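Local coordinates for TfuA domain-containing protein (PDB 6XP8) that takes part in the thioamidation of peptide backbones, probably as a partner of a YcaO enzyme, at residues A[96-99]-A[100-104]. Residues are numbered along the deposited sequence; the frame is centred on the assembly and turned at random.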
loop_
_atom_site.group_PDB
_atom_site.type_symbol
_atom_site.label_atom_id
_atom_site.label_comp_id
_atom_site.label_asym_id
_atom_site.label_seq_id
_atom_site.Cartn_x
_atom_site.Cartn_y
_atom_site.Cartn_z
ATOM N N LYS A 96 -8.431 -0.614 4.435
ATOM C CA LYS A 96 -8.110 -1.595 5.481
ATOM C C LYS A 96 -6.720 -1.407 6.102
ATOM O O LYS A 96 -6.556 -1.562 7.321
ATOM C CB LYS A 96 -8.273 -3.031 4.953
ATOM C CG LYS A 96 -9.673 -3.380 4.440
ATOM C CD LYS A 96 -10.709 -3.571 5.542
ATOM C CE LYS A 96 -11.978 -4.218 4.999
ATOM N NZ LYS A 96 -13.134 -4.117 5.940
ATOM N N VAL A 97 -5.730 -1.067 5.274
ATOM C CA VAL A 97 -4.355 -0.873 5.756
ATOM C C VAL A 97 -4.326 0.272 6.777
ATOM O O VAL A 97 -3.724 0.135 7.844
ATOM C CB VAL A 97 -3.332 -0.674 4.602
ATOM C CG1 VAL A 97 -1.922 -0.501 5.147
ATOM C CG2 VAL A 97 -3.349 -1.863 3.650
ATOM N N TYR A 98 -5.009 1.374 6.459
ATOM C CA TYR A 98 -5.175 2.483 7.396
ATOM C C TYR A 98 -5.825 2.026 8.709
ATOM O O TYR A 98 -5.325 2.345 9.789
ATOM C CB TYR A 98 -5.995 3.620 6.773
ATOM C CG TYR A 98 -6.530 4.599 7.803
ATOM C CD1 TYR A 98 -5.667 5.440 8.518
ATOM C CD2 TYR A 98 -7.903 4.663 8.076
ATOM C CE1 TYR A 98 -6.159 6.326 9.474
ATOM C CE2 TYR A 98 -8.404 5.553 9.019
ATOM C CZ TYR A 98 -7.533 6.375 9.712
ATOM O OH TYR A 98 -8.043 7.254 10.644
ATOM N N GLU A 99 -6.943 1.305 8.597
ATOM C CA GLU A 99 -7.662 0.769 9.759
ATOM C C GLU A 99 -6.766 -0.084 10.661
ATOM O O GLU A 99 -6.775 0.090 11.884
ATOM C CB GLU A 99 -8.897 -0.020 9.317
ATOM C CG GLU A 99 -10.025 0.853 8.778
ATOM C CD GLU A 99 -11.075 0.087 7.982
ATOM O OE1 GLU A 99 -11.055 -1.167 7.951
ATOM O OE2 GLU A 99 -11.940 0.758 7.380
ATOM N N TRP A 100 -5.986 -0.978 10.053
ATOM C CA TRP A 100 -5.058 -1.834 10.804
ATOM C C TRP A 100 -3.967 -1.051 11.535
ATOM O O TRP A 100 -3.653 -1.369 12.680
ATOM C CB TRP A 100 -4.437 -2.908 9.908
ATOM C CG TRP A 100 -5.399 -3.934 9.377
ATOM C CD1 TRP A 100 -6.485 -4.464 10.021
ATOM C CD2 TRP A 100 -5.335 -4.584 8.104
ATOM N NE1 TRP A 100 -7.110 -5.388 9.221
ATOM C CE2 TRP A 100 -6.427 -5.483 8.038
ATOM C CE3 TRP A 100 -4.468 -4.484 7.002
ATOM C CZ2 TRP A 100 -6.677 -6.283 6.910
ATOM C CZ3 TRP A 100 -4.714 -5.280 5.879
ATOM C CH2 TRP A 100 -5.814 -6.165 5.845
ATOM N N TYR A 101 -3.400 -0.033 10.881
ATOM C CA TYR A 101 -2.422 0.856 11.528
ATOM C C TYR A 101 -3.060 1.631 12.686
ATOM O O TYR A 101 -2.495 1.691 13.781
ATOM C CB TYR A 101 -1.811 1.849 10.529
ATOM C CG TYR A 101 -0.630 1.356 9.715
ATOM C CD1 TYR A 101 0.519 0.828 10.334
ATOM C CD2 TYR A 101 -0.635 1.467 8.317
ATOM C CE1 TYR A 101 1.600 0.384 9.580
ATOM C CE2 TYR A 101 0.448 1.035 7.555
ATOM C CZ TYR A 101 1.561 0.502 8.190
ATOM O OH TYR A 101 2.627 0.079 7.436
ATOM N N ARG A 102 -4.236 2.208 12.423
ATOM C CA ARG A 102 -5.005 2.985 13.407
ATOM C C ARG A 102 -5.260 2.196 14.698
ATOM O O ARG A 102 -5.076 2.721 15.802
ATOM C CB ARG A 102 -6.334 3.444 12.780
ATOM C CG ARG A 102 -7.218 4.317 13.664
ATOM C CD ARG A 102 -8.658 4.345 13.162
ATOM N NE ARG A 102 -9.264 3.010 13.147
ATOM C CZ ARG A 102 -10.331 2.658 12.428
ATOM N NH1 ARG A 102 -10.945 3.536 11.641
ATOM N NH2 ARG A 102 -10.781 1.410 12.487
ATOM N N ASP A 103 -5.648 0.933 14.534
ATOM C CA ASP A 103 -6.074 0.074 15.643
ATOM C C ASP A 103 -4.941 -0.770 16.240
ATOM O O ASP A 103 -5.176 -1.607 17.131
ATOM C CB ASP A 103 -7.241 -0.813 15.186
ATOM C CG ASP A 103 -8.469 -0.006 14.761
ATOM O OD1 ASP A 103 -8.609 1.167 15.175
ATOM O OD2 ASP A 103 -9.300 -0.548 14.010
ATOM N N GLY A 104 -3.718 -0.542 15.760
ATOM C CA GLY A 104 -2.536 -1.279 16.220
ATOM C C GLY A 104 -2.508 -2.746 15.834
ATOM O O GLY A 104 -1.785 -3.534 16.450
HETATM O O HOH W 1 -10.865 6.481 11.557
#
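With its CG turned anti to the carbonyl carbon (chi1 -66°), Trp100 swings its indole back along the helix beneath Lys96, one turn earlier. Lys96 CB sits 4.1 Å from the centroid of the six-membered ring, a CH-pi contact over the face, and the carbonyl oxygen of Lys96, which accepts the Trp100 N-H in the helical ladder, lies over that face too. Arg102 takes the other course, CG anti to its backbone N (chi1 -177°), an orientation that carries the chain outward, CD near Tyr98 OH and, after a bend at chi3, the guanidinium beside Glu99. There it lays a face against Glu99 CG and grips Asp103 side-on in a salt bridge: Arg102 NE reaches Asp103 OD1 at 2.8 Å from above the carboxylate plane, while Arg102 NH2 meets Asp103 OD2 at 2.9 Å on the syn side. A water bridges NH1 to Tyr98 OH, which is also hydrogen-bonded to Asp87. On the buried flank Val97 CG1 packs 3.7 Å from Tyr101 CE2, the two side chains pointing alike. With the indole of Trp100 cut back to an alanine, Lys96 CB is likely to lose its aromatic floor, and the contacts with Val105 and Ile106 would probably go too. Gly104, with positive phi, closes the helix in a Schellman motif. Helix 96-102 follows edge strand 92-93; Asp202 of helix 198-215 takes its first N-H groups, Val97, Tyr98 and Tyr101 rest on helix 78-86, and Trp100 reaches Glu133 of helix 128-140.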